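Local structure of inositol 2-dehydrogenase/D-chiro-inositol 3-dehydrogenase (Lactobacillus casei, 4MIY) at residues I93-P98 / I121-M126; F125-D130 / I175-E180. The protein oxidises myo-inositol and D-chiro-inositol to their keto forms, passing the hydride to NAD bound on a Rossmann fold. One frame throughout, in Å; residues are numbered along the deposited sequence.

Interaction 1 (I93-P98 / I121-M126). With NAD (nicotinamide-adenine-dinucleotide), chain E.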
ATOM      1  N   ILE A  93     -10.566  15.520 -38.333  1.00 18.65           N
ATOM      2  CA  ILE A  93      -9.230  15.974 -38.011  1.00 18.58           C
ATOM      3  C   ILE A  93      -8.855  15.597 -36.558  1.00 14.60           C
ATOM      4  O   ILE A  93      -9.509  16.003 -35.620  1.00 17.62           O
ATOM      5  CB  ILE A  93      -9.157  17.490 -38.129  1.00 17.97           C
ATOM      6  CG1 ILE A  93      -9.516  17.948 -39.540  1.00 20.60           C
ATOM      7  CG2 ILE A  93      -7.788  17.985 -37.747  1.00 21.22           C
ATOM      8  CD1 ILE A  93      -9.976  19.358 -39.561  1.00 23.74           C
ATOM      9  N   PHE A  94      -7.803  14.799 -36.455  1.00 17.31           N
ATOM     10  CA  PHE A  94      -7.123  14.520 -35.201  1.00 16.04           C
ATOM     11  C   PHE A  94      -5.794  15.246 -35.238  1.00 16.64           C
ATOM     12  O   PHE A  94      -4.947  14.919 -35.992  1.00 18.93           O
ATOM     13  CB  PHE A  94      -6.891  13.020 -35.018  1.00 16.68           C
ATOM     14  CG  PHE A  94      -6.311  12.648 -33.671  1.00 18.94           C
ATOM     15  CD1 PHE A  94      -4.963  12.687 -33.465  1.00 19.14           C
ATOM     16  CD2 PHE A  94      -7.124  12.286 -32.629  1.00 20.60           C
ATOM     17  CE1 PHE A  94      -4.436  12.361 -32.262  1.00 21.18           C
ATOM     18  CE2 PHE A  94      -6.592  11.974 -31.413  1.00 18.80           C
ATOM     19  CZ  PHE A  94      -5.263  12.009 -31.233  1.00 20.09           C
ATOM     20  N   THR A  95      -5.671  16.249 -34.404  1.00 18.65           N
ATOM     21  CA  THR A  95      -4.408  16.930 -34.266  1.00 18.48           C
ATOM     22  C   THR A  95      -3.788  16.611 -32.923  1.00 18.38           C
ATOM     23  O   THR A  95      -4.445  16.642 -31.925  1.00 20.59           O
ATOM     24  CB  THR A  95      -4.520  18.449 -34.484  1.00 19.10           C
ATOM     25  OG1 THR A  95      -3.235  19.034 -34.443  1.00 24.31           O
ATOM     26  CG2 THR A  95      -5.368  19.070 -33.493  1.00 19.97           C
ATOM     27  N   GLU A  96      -2.524  16.265 -32.947  1.00 17.99           N
ATOM     28  CA  GLU A  96      -1.797  16.250 -31.709  1.00 18.47           C
ATOM     29  C   GLU A  96      -1.801  17.627 -31.057  1.00 24.21           C
ATOM     30  O   GLU A  96      -2.017  18.619 -31.698  1.00 23.44           O
ATOM     31  CB  GLU A  96      -0.382  15.722 -31.898  1.00 20.30           C
ATOM     32  CG  GLU A  96      -0.251  14.219 -31.723  1.00 20.17           C
ATOM     33  CD  GLU A  96      -0.709  13.741 -30.350  1.00 19.64           C
ATOM     34  OE1 GLU A  96      -0.752  14.543 -29.430  1.00 22.43           O
ATOM     35  OE2 GLU A  96      -1.025  12.583 -30.223  1.00 21.42           O
ATOM     36  N   LYS A  97      -1.558  17.648 -29.759  1.00 19.84           N
ATOM     37  CA  LYS A  97      -1.286  18.865 -29.056  1.00 21.46           C
ATOM     38  C   LYS A  97      -0.034  19.494 -29.617  1.00 19.38           C
ATOM     39  O   LYS A  97       0.827  18.803 -30.044  1.00 22.23           O
ATOM     40  CB  LYS A  97      -1.065  18.583 -27.577  1.00 23.79           C
ATOM     41  CG  LYS A  97      -0.229  17.393 -27.358  1.00 28.72           C
ATOM     42  CD  LYS A  97       0.912  17.597 -26.437  1.00 34.34           C
ATOM     43  CE  LYS A  97       1.758  18.737 -26.811  1.00 31.87           C
ATOM     44  NZ  LYS A  97       3.143  18.456 -26.382  1.00 35.60           N
ATOM     45  N   PRO A  98       0.017  20.831 -29.619  1.00 18.69           N
ATOM     46  CA  PRO A  98      -1.052  21.758 -29.298  1.00 22.11           C
ATOM     47  C   PRO A  98      -1.983  21.980 -30.497  1.00 22.07           C
ATOM     48  O   PRO A  98      -1.622  21.634 -31.587  1.00 24.78           O
ATOM     49  CB  PRO A  98      -0.290  23.045 -29.023  1.00 24.59           C
ATOM     50  CG  PRO A  98       0.786  22.943 -29.901  1.00 23.91           C
ATOM     51  CD  PRO A  98       1.227  21.568 -29.961  1.00 24.75           C
ATOM     52  N   ILE A 121     -12.898  18.361 -35.264  1.00 19.76           N
ATOM     53  CA  ILE A 121     -11.576  18.319 -34.661  1.00 19.93           C
ATOM     54  C   ILE A 121     -11.552  17.655 -33.275  1.00 16.77           C
ATOM     55  O   ILE A 121     -12.324  17.989 -32.414  1.00 18.15           O
ATOM     56  CB  ILE A 121     -10.997  19.698 -34.491  1.00 18.92           C
ATOM     57  CG1 ILE A 121     -10.733  20.348 -35.850  1.00 23.26           C
ATOM     58  CG2 ILE A 121      -9.698  19.620 -33.694  1.00 19.44           C
ATOM     59  CD1 ILE A 121     -10.648  21.836 -35.770  1.00 21.84           C
ATOM     60  N   GLN A 122     -10.621  16.720 -33.141  1.00 16.88           N
ATOM     61  CA  GLN A 122     -10.207  16.201 -31.852  1.00 16.77           C
ATOM     62  C   GLN A 122      -8.730  16.511 -31.610  1.00 18.16           C
ATOM     63  O   GLN A 122      -7.920  16.357 -32.472  1.00 17.54           O
ATOM     64  CB  GLN A 122     -10.461  14.691 -31.765  1.00 15.25           C
ATOM     65  CG  GLN A 122     -10.080  14.087 -30.420  1.00 15.77           C
ATOM     66  CD  GLN A 122     -10.614  12.707 -30.233  1.00 18.50           C
ATOM     67  OE1 GLN A 122     -11.546  12.310 -30.870  1.00 20.55           O
ATOM     68  NE2 GLN A 122     -10.001  11.976 -29.362  1.00 17.51           N
ATOM     69  N   VAL A 123      -8.423  16.963 -30.409  1.00 16.12           N
ATOM     70  CA  VAL A 123      -7.060  17.302 -30.040  1.00 18.41           C
ATOM     71  C   VAL A 123      -6.471  16.233 -29.123  1.00 15.78           C
ATOM     72  O   VAL A 123      -7.132  15.777 -28.248  1.00 18.68           O
ATOM     73  CB  VAL A 123      -7.013  18.634 -29.340  1.00 17.62           C
ATOM     74  CG1 VAL A 123      -5.625  18.973 -28.978  1.00 21.17           C
ATOM     75  CG2 VAL A 123      -7.578  19.680 -30.244  1.00 18.36           C
ATOM     76  N   GLY A 124      -5.216  15.892 -29.325  1.00 17.10           N
ATOM     77  CA  GLY A 124      -4.611  14.765 -28.654  1.00 18.25           C
ATOM     78  C   GLY A 124      -4.247  14.838 -27.173  1.00 15.78           C
ATOM     79  O   GLY A 124      -3.191  14.395 -26.802  1.00 18.51           O
ATOM     80  N   PHE A 125      -5.132  15.354 -26.344  1.00 17.38           N
ATOM     81  CA  PHE A 125      -4.929  15.318 -24.915  1.00 17.34           C
ATOM     82  C   PHE A 125      -5.341  13.954 -24.324  1.00 15.90           C
ATOM     83  O   PHE A 125      -6.441  13.781 -23.894  1.00 20.37           O
ATOM     84  CB  PHE A 125      -5.677  16.455 -24.217  1.00 18.08           C
ATOM     85  CG  PHE A 125      -5.149  17.827 -24.537  1.00 20.19           C
ATOM     86  CD1 PHE A 125      -3.889  18.178 -24.211  1.00 21.91           C
ATOM     87  CD2 PHE A 125      -5.939  18.743 -25.143  1.00 22.28           C
ATOM     88  CE1 PHE A 125      -3.401  19.426 -24.506  1.00 22.02           C
ATOM     89  CE2 PHE A 125      -5.461  19.990 -25.446  1.00 23.14           C
ATOM     90  CZ  PHE A 125      -4.194  20.314 -25.129  1.00 24.21           C
ATOM     91  N   MET A 126      -4.409  13.028 -24.264  1.00 15.85           N
ATOM     92  CA  MET A 126      -4.716  11.662 -23.907  1.00 15.45           C
ATOM     93  C   MET A 126      -4.998  11.365 -22.446  1.00 15.62           C
ATOM     94  O   MET A 126      -5.490  10.340 -22.156  1.00 14.99           O
ATOM     95  CB  MET A 126      -3.616  10.717 -24.405  1.00 15.86           C
ATOM     96  CG  MET A 126      -2.395  10.616 -23.503  1.00 16.61           C
ATOM     97  SD  MET A 126      -1.453  12.150 -23.464  1.00 17.32           S
ATOM     98  CE  MET A 126      -0.117  11.733 -22.335  1.00 19.12           C
TER
HETATM   99  PA  NAD E 401       9.212  14.838 -34.524  1.00 26.89           P
HETATM  100  O1A NAD E 401      10.072  15.989 -34.715  1.00 29.83           O
HETATM  101  O2A NAD E 401       9.717  13.553 -34.387  1.00 20.78           O
HETATM  102  O5B NAD E 401       8.300  14.592 -35.796  1.00 24.39           O
HETATM  103  C5B NAD E 401       7.609  15.571 -36.458  1.00 27.61           C
HETATM  104  C4B NAD E 401       7.594  15.252 -37.960  1.00 26.69           C
HETATM  105  O4B NAD E 401       6.907  16.308 -38.574  1.00 28.64           O
HETATM  106  C3B NAD E 401       8.952  15.324 -38.645  1.00 25.75           C
HETATM  107  O3B NAD E 401       9.132  14.215 -39.425  1.00 34.95           O
HETATM  108  C2B NAD E 401       8.932  16.596 -39.448  1.00 27.31           C
HETATM  109  O2B NAD E 401       9.725  16.524 -40.608  1.00 32.44           O
HETATM  110  C1B NAD E 401       7.502  16.691 -39.823  1.00 28.48           C
HETATM  111  N9A NAD E 401       7.035  18.020 -40.145  1.00 26.12           N
HETATM  112  C8A NAD E 401       7.347  19.151 -39.593  1.00 28.14           C
HETATM  113  N7A NAD E 401       6.650  20.166 -40.087  1.00 32.06           N
HETATM  114  C5A NAD E 401       5.847  19.659 -41.002  1.00 27.67           C
HETATM  115  C6A NAD E 401       4.859  20.141 -41.945  1.00 31.21           C
HETATM  116  N6A NAD E 401       4.503  21.399 -42.034  1.00 30.49           N
HETATM  117  N1A NAD E 401       4.247  19.242 -42.680  1.00 27.07           N
HETATM  118  C2A NAD E 401       4.525  17.992 -42.650  1.00 26.21           C
HETATM  119  N3A NAD E 401       5.437  17.484 -41.850  1.00 28.11           N
HETATM  120  C4A NAD E 401       6.103  18.263 -41.021  1.00 26.76           C
HETATM  121  O3  NAD E 401       8.241  15.300 -33.366  1.00 24.15           O
HETATM  122  PN  NAD E 401       7.135  14.381 -32.584  1.00 24.09           P
HETATM  123  O1N NAD E 401       7.696  13.986 -31.298  1.00 25.87           O
HETATM  124  O2N NAD E 401       6.809  13.245 -33.363  1.00 25.13           O
HETATM  125  O5D NAD E 401       6.011  15.345 -32.222  1.00 21.23           O
HETATM  126  C5D NAD E 401       5.045  15.657 -33.195  1.00 23.54           C
HETATM  127  C4D NAD E 401       3.833  16.270 -32.574  1.00 24.68           C
HETATM  128  O4D NAD E 401       3.292  15.309 -31.686  1.00 33.06           O
HETATM  129  C3D NAD E 401       4.177  17.493 -31.792  1.00 23.18           C
HETATM  130  O3D NAD E 401       3.115  18.387 -31.910  1.00 26.94           O
HETATM  131  C2D NAD E 401       4.267  16.910 -30.385  1.00 24.12           C
HETATM  132  O2D NAD E 401       3.984  17.928 -29.505  1.00 26.36           O
HETATM  133  C1D NAD E 401       3.173  15.880 -30.409  1.00 26.41           C
HETATM  134  N1N NAD E 401       3.338  14.870 -29.364  1.00 26.08           N
HETATM  135  C2N NAD E 401       2.363  14.666 -28.482  1.00 22.10           C
HETATM  136  C3N NAD E 401       2.468  13.762 -27.444  1.00 23.23           C
HETATM  137  C7N NAD E 401       1.328  13.552 -26.475  1.00 23.48           C
HETATM  138  O7N NAD E 401       0.204  13.819 -26.759  1.00 23.97           O
HETATM  139  N7N NAD E 401       1.643  13.034 -25.358  1.00 19.93           N
HETATM  140  C4N NAD E 401       3.622  13.003 -27.366  1.00 22.89           C
HETATM  141  C5N NAD E 401       4.599  13.238 -28.307  1.00 25.01           C
HETATM  142  C6N NAD E 401       4.433  14.185 -29.283  1.00 26.06           C

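Interaction 2 (F125-D130 / I175-E180). With NAD (nicotinamide-adenine-dinucleotide), chain E.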
ATOM      1  N   PHE A 125      -5.132  15.354 -26.344  1.00 17.38           N
ATOM      2  CA  PHE A 125      -4.929  15.318 -24.915  1.00 17.34           C
ATOM      3  C   PHE A 125      -5.341  13.954 -24.324  1.00 15.90           C
ATOM      4  O   PHE A 125      -6.441  13.781 -23.894  1.00 20.37           O
ATOM      5  CB  PHE A 125      -5.677  16.455 -24.217  1.00 18.08           C
ATOM      6  CG  PHE A 125      -5.149  17.827 -24.537  1.00 20.19           C
ATOM      7  CD1 PHE A 125      -3.889  18.178 -24.211  1.00 21.91           C
ATOM      8  CD2 PHE A 125      -5.939  18.743 -25.143  1.00 22.28           C
ATOM      9  CE1 PHE A 125      -3.401  19.426 -24.506  1.00 22.02           C
ATOM     10  CE2 PHE A 125      -5.461  19.990 -25.446  1.00 23.14           C
ATOM     11  CZ  PHE A 125      -4.194  20.314 -25.129  1.00 24.21           C
ATOM     12  N   MET A 126      -4.409  13.028 -24.264  1.00 15.85           N
ATOM     13  CA  MET A 126      -4.716  11.662 -23.907  1.00 15.45           C
ATOM     14  C   MET A 126      -4.998  11.365 -22.446  1.00 15.62           C
ATOM     15  O   MET A 126      -5.490  10.340 -22.156  1.00 14.99           O
ATOM     16  CB  MET A 126      -3.616  10.717 -24.405  1.00 15.86           C
ATOM     17  CG  MET A 126      -2.395  10.616 -23.503  1.00 16.61           C
ATOM     18  SD  MET A 126      -1.453  12.150 -23.464  1.00 17.32           S
ATOM     19  CE  MET A 126      -0.117  11.733 -22.335  1.00 19.12           C
ATOM     20  N   ARG A 127      -4.635  12.267 -21.554  1.00 15.51           N
ATOM     21  CA  ARG A 127      -4.809  12.001 -20.139  1.00 14.56           C
ATOM     22  C   ARG A 127      -6.224  11.660 -19.786  1.00 16.87           C
ATOM     23  O   ARG A 127      -6.458  10.926 -18.900  1.00 15.76           O
ATOM     24  CB  ARG A 127      -4.387  13.186 -19.305  1.00 16.12           C
ATOM     25  CG  ARG A 127      -2.920  13.510 -19.356  1.00 17.57           C
ATOM     26  CD  ARG A 127      -2.138  12.675 -18.380  1.00 16.50           C
ATOM     27  NE  ARG A 127      -0.798  13.173 -18.120  1.00 15.18           N
ATOM     28  CZ  ARG A 127      -0.480  14.010 -17.151  1.00 14.00           C
ATOM     29  NH1 ARG A 127      -1.377  14.455 -16.316  1.00 16.69           N
ATOM     30  NH2 ARG A 127       0.760  14.389 -17.013  1.00 16.03           N
ATOM     31  N   ARG A 128      -7.157  12.229 -20.522  1.00 16.01           N
ATOM     32  CA  ARG A 128      -8.555  12.068 -20.223  1.00 16.96           C
ATOM     33  C   ARG A 128      -8.966  10.623 -20.452  1.00 17.82           C
ATOM     34  O   ARG A 128      -9.967  10.201 -19.960  1.00 19.45           O
ATOM     35  CB  ARG A 128      -9.409  12.994 -21.089  1.00 18.87           C
ATOM     36  CG  ARG A 128      -9.200  14.442 -20.860  1.00 19.01           C
ATOM     37  CD  ARG A 128     -10.290  15.248 -21.533  1.00 16.96           C
ATOM     38  NE  ARG A 128      -9.999  16.674 -21.607  1.00 18.71           N
ATOM     39  CZ  ARG A 128     -10.901  17.593 -21.878  1.00 19.77           C
ATOM     40  NH1 ARG A 128     -12.144  17.256 -22.095  1.00 18.92           N
ATOM     41  NH2 ARG A 128     -10.550  18.853 -21.920  1.00 19.70           N
ATOM     42  N   TYR A 129      -8.146   9.890 -21.178  1.00 15.46           N
ATOM     43  CA  TYR A 129      -8.457   8.522 -21.543  1.00 15.79           C
ATOM     44  C   TYR A 129      -7.751   7.479 -20.678  1.00 14.68           C
ATOM     45  O   TYR A 129      -7.983   6.314 -20.795  1.00 15.87           O
ATOM     46  CB  TYR A 129      -8.128   8.299 -23.005  1.00 16.34           C
ATOM     47  CG  TYR A 129      -9.020   9.065 -23.967  1.00 16.58           C
ATOM     48  CD1 TYR A 129     -10.194   8.546 -24.397  1.00 16.71           C
ATOM     49  CD2 TYR A 129      -8.659  10.293 -24.422  1.00 17.16           C
ATOM     50  CE1 TYR A 129     -10.995   9.234 -25.237  1.00 18.08           C
ATOM     51  CE2 TYR A 129      -9.441  10.986 -25.277  1.00 18.71           C
ATOM     52  CZ  TYR A 129     -10.607  10.460 -25.692  1.00 19.52           C
ATOM     53  OH  TYR A 129     -11.420  11.122 -26.558  1.00 18.85           O
ATOM     54  N   ASP A 130      -6.870   7.942 -19.831  1.00 15.63           N
ATOM     55  CA  ASP A 130      -6.178   7.050 -18.943  1.00 14.13           C
ATOM     56  C   ASP A 130      -7.148   6.475 -17.939  1.00 14.41           C
ATOM     57  O   ASP A 130      -7.907   7.172 -17.351  1.00 15.64           O
ATOM     58  CB  ASP A 130      -5.065   7.780 -18.231  1.00 15.49           C
ATOM     59  CG  ASP A 130      -4.339   6.905 -17.244  1.00 17.42           C
ATOM     60  OD1 ASP A 130      -3.559   6.087 -17.694  1.00 18.33           O
ATOM     61  OD2 ASP A 130      -4.574   7.074 -16.048  1.00 19.45           O
ATOM     62  N   ILE A 175       1.234  21.121 -19.903  1.00 16.35           N
ATOM     63  CA  ILE A 175       0.102  21.227 -20.796  1.00 15.91           C
ATOM     64  C   ILE A 175      -0.922  20.128 -20.546  1.00 16.11           C
ATOM     65  O   ILE A 175      -2.077  20.335 -20.703  1.00 14.96           O
ATOM     66  CB  ILE A 175       0.558  21.262 -22.280  1.00 15.94           C
ATOM     67  CG1 ILE A 175      -0.566  21.757 -23.205  1.00 18.29           C
ATOM     68  CG2 ILE A 175       1.113  19.950 -22.711  1.00 18.37           C
ATOM     69  CD1 ILE A 175      -0.880  23.122 -23.011  1.00 23.50           C
ATOM     70  N   HIS A 176      -0.445  18.974 -20.128  1.00 14.19           N
ATOM     71  CA  HIS A 176      -1.287  17.850 -19.823  1.00 14.28           C
ATOM     72  C   HIS A 176      -2.169  18.102 -18.607  1.00 15.44           C
ATOM     73  O   HIS A 176      -3.324  17.831 -18.629  1.00 15.58           O
ATOM     74  CB  HIS A 176      -0.450  16.580 -19.673  1.00 14.67           C
ATOM     75  CG  HIS A 176       0.150  16.134 -20.956  1.00 16.37           C
ATOM     76  ND1 HIS A 176      -0.601  15.594 -21.964  1.00 16.15           N
ATOM     77  CD2 HIS A 176       1.413  16.190 -21.419  1.00 16.69           C
ATOM     78  CE1 HIS A 176       0.176  15.311 -22.985  1.00 19.94           C
ATOM     79  NE2 HIS A 176       1.409  15.643 -22.671  1.00 18.84           N
ATOM     80  N   GLU A 177      -1.587  18.679 -17.582  1.00 15.27           N
ATOM     81  CA  GLU A 177      -2.348  19.080 -16.434  1.00 14.37           C
ATOM     82  C   GLU A 177      -3.265  20.251 -16.771  1.00 16.10           C
ATOM     83  O   GLU A 177      -4.340  20.346 -16.268  1.00 15.56           O
ATOM     84  CB  GLU A 177      -1.422  19.449 -15.276  1.00 12.93           C
ATOM     85  CG  GLU A 177      -0.784  18.279 -14.526  1.00 15.90           C
ATOM     86  CD  GLU A 177       0.304  17.541 -15.280  1.00 15.42           C
ATOM     87  OE1 GLU A 177       0.963  18.130 -16.115  1.00 17.31           O
ATOM     88  OE2 GLU A 177       0.445  16.356 -15.025  1.00 16.29           O
ATOM     89  N   ILE A 178      -2.801  21.135 -17.634  1.00 16.23           N
ATOM     90  CA  ILE A 178      -3.608  22.260 -18.053  1.00 18.01           C
ATOM     91  C   ILE A 178      -4.898  21.823 -18.715  1.00 16.21           C
ATOM     92  O   ILE A 178      -5.927  22.322 -18.393  1.00 15.80           O
ATOM     93  CB  ILE A 178      -2.830  23.202 -18.951  1.00 15.42           C
ATOM     94  CG1 ILE A 178      -1.892  24.066 -18.106  1.00 17.31           C
ATOM     95  CG2 ILE A 178      -3.769  24.075 -19.709  1.00 17.18           C
ATOM     96  CD1 ILE A 178      -0.816  24.721 -18.913  1.00 17.29           C
ATOM     97  N   ASP A 179      -4.836  20.834 -19.586  1.00 15.65           N
ATOM     98  CA  ASP A 179      -6.049  20.305 -20.137  1.00 16.18           C
ATOM     99  C   ASP A 179      -6.874  19.501 -19.136  1.00 18.66           C
ATOM    100  O   ASP A 179      -8.077  19.559 -19.129  1.00 20.05           O
ATOM    101  CB  ASP A 179      -5.795  19.458 -21.347  1.00 15.62           C
ATOM    102  CG  ASP A 179      -7.050  18.775 -21.827  1.00 22.18           C
ATOM    103  OD1 ASP A 179      -7.874  19.413 -22.476  1.00 19.68           O
ATOM    104  OD2 ASP A 179      -7.223  17.617 -21.505  1.00 19.10           O
ATOM    105  N   GLU A 180      -6.196  18.770 -18.284  1.00 14.81           N
ATOM    106  CA  GLU A 180      -6.831  17.808 -17.388  1.00 17.16           C
ATOM    107  C   GLU A 180      -7.668  18.412 -16.285  1.00 15.79           C
ATOM    108  O   GLU A 180      -8.720  17.955 -16.013  1.00 16.26           O
ATOM    109  CB  GLU A 180      -5.727  16.955 -16.749  1.00 18.92           C
ATOM    110  CG  GLU A 180      -6.165  15.816 -15.925  1.00 21.01           C
ATOM    111  CD  GLU A 180      -4.990  15.083 -15.332  1.00 21.42           C
ATOM    112  OE1 GLU A 180      -4.224  14.507 -16.066  1.00 19.31           O
ATOM    113  OE2 GLU A 180      -4.877  15.106 -14.115  1.00 26.33           O
TER
HETATM  114  PA  NAD E 401       9.212  14.838 -34.524  1.00 26.89           P
HETATM  115  O1A NAD E 401      10.072  15.989 -34.715  1.00 29.83           O
HETATM  116  O2A NAD E 401       9.717  13.553 -34.387  1.00 20.78           O
HETATM  117  O5B NAD E 401       8.300  14.592 -35.796  1.00 24.39           O
HETATM  118  C5B NAD E 401       7.609  15.571 -36.458  1.00 27.61           C
HETATM  119  C4B NAD E 401       7.594  15.252 -37.960  1.00 26.69           C
HETATM  120  O4B NAD E 401       6.907  16.308 -38.574  1.00 28.64           O
HETATM  121  C3B NAD E 401       8.952  15.324 -38.645  1.00 25.75           C
HETATM  122  O3B NAD E 401       9.132  14.215 -39.425  1.00 34.95           O
HETATM  123  C2B NAD E 401       8.932  16.596 -39.448  1.00 27.31           C
HETATM  124  O2B NAD E 401       9.725  16.524 -40.608  1.00 32.44           O
HETATM  125  C1B NAD E 401       7.502  16.691 -39.823  1.00 28.48           C
HETATM  126  N9A NAD E 401       7.035  18.020 -40.145  1.00 26.12           N
HETATM  127  C8A NAD E 401       7.347  19.151 -39.593  1.00 28.14           C
HETATM  128  N7A NAD E 401       6.650  20.166 -40.087  1.00 32.06           N
HETATM  129  C5A NAD E 401       5.847  19.659 -41.002  1.00 27.67           C
HETATM  130  C6A NAD E 401       4.859  20.141 -41.945  1.00 31.21           C
HETATM  131  N6A NAD E 401       4.503  21.399 -42.034  1.00 30.49           N
HETATM  132  N1A NAD E 401       4.247  19.242 -42.680  1.00 27.07           N
HETATM  133  C2A NAD E 401       4.525  17.992 -42.650  1.00 26.21           C
HETATM  134  N3A NAD E 401       5.437  17.484 -41.850  1.00 28.11           N
HETATM  135  C4A NAD E 401       6.103  18.263 -41.021  1.00 26.76           C
HETATM  136  O3  NAD E 401       8.241  15.300 -33.366  1.00 24.15           O
HETATM  137  PN  NAD E 401       7.135  14.381 -32.584  1.00 24.09           P
HETATM  138  O1N NAD E 401       7.696  13.986 -31.298  1.00 25.87           O
HETATM  139  O2N NAD E 401       6.809  13.245 -33.363  1.00 25.13           O
HETATM  140  O5D NAD E 401       6.011  15.345 -32.222  1.00 21.23           O
HETATM  141  C5D NAD E 401       5.045  15.657 -33.195  1.00 23.54           C
HETATM  142  C4D NAD E 401       3.833  16.270 -32.574  1.00 24.68           C
HETATM  143  O4D NAD E 401       3.292  15.309 -31.686  1.00 33.06           O
HETATM  144  C3D NAD E 401       4.177  17.493 -31.792  1.00 23.18           C
HETATM  145  O3D NAD E 401       3.115  18.387 -31.910  1.00 26.94           O
HETATM  146  C2D NAD E 401       4.267  16.910 -30.385  1.00 24.12           C
HETATM  147  O2D NAD E 401       3.984  17.928 -29.505  1.00 26.36           O
HETATM  148  C1D NAD E 401       3.173  15.880 -30.409  1.00 26.41           C
HETATM  149  N1N NAD E 401       3.338  14.870 -29.364  1.00 26.08           N
HETATM  150  C2N NAD E 401       2.363  14.666 -28.482  1.00 22.10           C
HETATM  151  C3N NAD E 401       2.468  13.762 -27.444  1.00 23.23           C
HETATM  152  C7N NAD E 401       1.328  13.552 -26.475  1.00 23.48           C
HETATM  153  O7N NAD E 401       0.204  13.819 -26.759  1.00 23.97           O
HETATM  154  N7N NAD E 401       1.643  13.034 -25.358  1.00 19.93           N
HETATM  155  C4N NAD E 401       3.622  13.003 -27.366  1.00 22.89           C
HETATM  156  C5N NAD E 401       4.599  13.238 -28.307  1.00 25.01           C
HETATM  157  C6N NAD E 401       4.433  14.185 -29.283  1.00 26.06           C
HETATM  158  O   HOH W   1      -3.455  15.067 -22.154  1.00 16.62           O

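Interaction 1 (I93-P98 / I121-M126)
The aromatic ring of F94 meets the side chain of Q122 at its rim: NE2 of Q122 comes to CE2 of F94 at 4.0 Å, close to the ring plane, and the amide is turned 56° against the ring. The carboxylate oxygen OE2 of E96 also lies at the edge, in the ring plane, while F71 stacks on the ring and F289 and H17 meet it edge-to-face. CA of G124 packs obliquely against CZ of F94 at 3.8 Å. With CG anti to the backbone N (chi1 -174°), the ring of F94 is carried to the Q122 side chain and G124.

The two backbones pair in parallel, the strand axes 19° apart. Q122 N donates to I93 O at 2.8 Å in a nearly straight bond. T95 N donates to Q122 O at 3.0 Å, and G124 N to T95 O in a more bent one. On the sheet face away from F94 and Q122, I93 and I121 lie side by side, CD1 of I93 against CG1 of I121 at 3.9 Å, and T95 lies likewise beside V123.

At the C-terminal side of the pairing, E96 and K97 meet the cofactor. The ribose hydroxyl O3D of NAD donates to K97 O at 3.0 Å, and OE1 of E96 comes within 2.9 Å of the carboxamide oxygen O7N. OE2 of E96 is hydrogen-bonded to H17, and a cis peptide bond joins K97 to P98.

The arrangement is the last beta-alpha-beta unit of the Rossmann sheet, strand 92-95, helix 103-113 and strand 121-123. Helix 79-86 packs on the face of I93, T95 and I121, helix 279-294 on that of F94 and Q122, and strand 69-72 flanks strand 92-95.

Interaction 2 (F125-D130 / I175-E180)
R127 bends at chi2 (-84°), which lays the guanidinium over CB of H176, whereas the chain of R128, extended from CG to NE, carries NE and NH2 to the carboxylate of D179. Both arginines leave a short 3-10 segment, residues 127-129, in the loop between strand 121-123, the edge strand of the Rossmann sheet, and helix 131-141, and both grip helix 168-185 of the C-terminal alpha/beta part, a junction in keeping with the Gfo/Idh/MocA architecture.

R127, E177 and E180 form a salt-bridge network. NH1 and NH2 of R127 converge end-on on the single oxygen OE2 of E177, NH2 at 2.8 Å, both from one face of the carboxylate; NH1 also donates to OE1 of E180 at 2.9 Å, on the syn side but tilted out of the carboxylate plane. CB of H176 lies 3.5 Å above the guanidinium plane, over its centre. An alanine in place of R127 would probably leave the carboxylates of E177 and E180 without their shared cation and take away the flat group lying over CB of H176.

R128 holds D179 side-on, one nitrogen to each oxygen: NE to OD2, at 168° almost straight, and NH2 to OD1, with the two planes only modestly turned. The same carboxylate stacks on one face of F125, planes 9° apart, and CB of D179 makes a CH-pi contact 3.7 Å from the ring centroid. NH2 of R128 has a second acid in D306.

On the cofactor side, SD of M126 packs obliquely against the H176 ring, and both residues approach the NAD carboxamide, CE1 of H176 lying 3.6 Å from N7N. One water joins the segments: it accepts from R127 N at 3.1 Å and is hydrogen-bonded to H176 ND1 at 2.9 Å.

How the interactions relate
From the N terminus, the chain first reaches strand 92-95, passes through helix 103-113 and returns at strand 121-123, where interaction 1 closes a loop of 22 residues. Interaction 2 starts on the residues where that closure ends, since F125 and M126 belong to both, and it closes a longer loop of 44 residues when helix 168-185 arrives. The loops therefore follow one another in tandem, neither nested nor crossed, with centres 11 Å apart. The first joins neighbouring strands within the Rossmann sheet; the second ties the chain leaving that sheet to the C-terminal alpha/beta part. Both border NAD, and K97 CD approaches H176 CE1 to 4.2 Å.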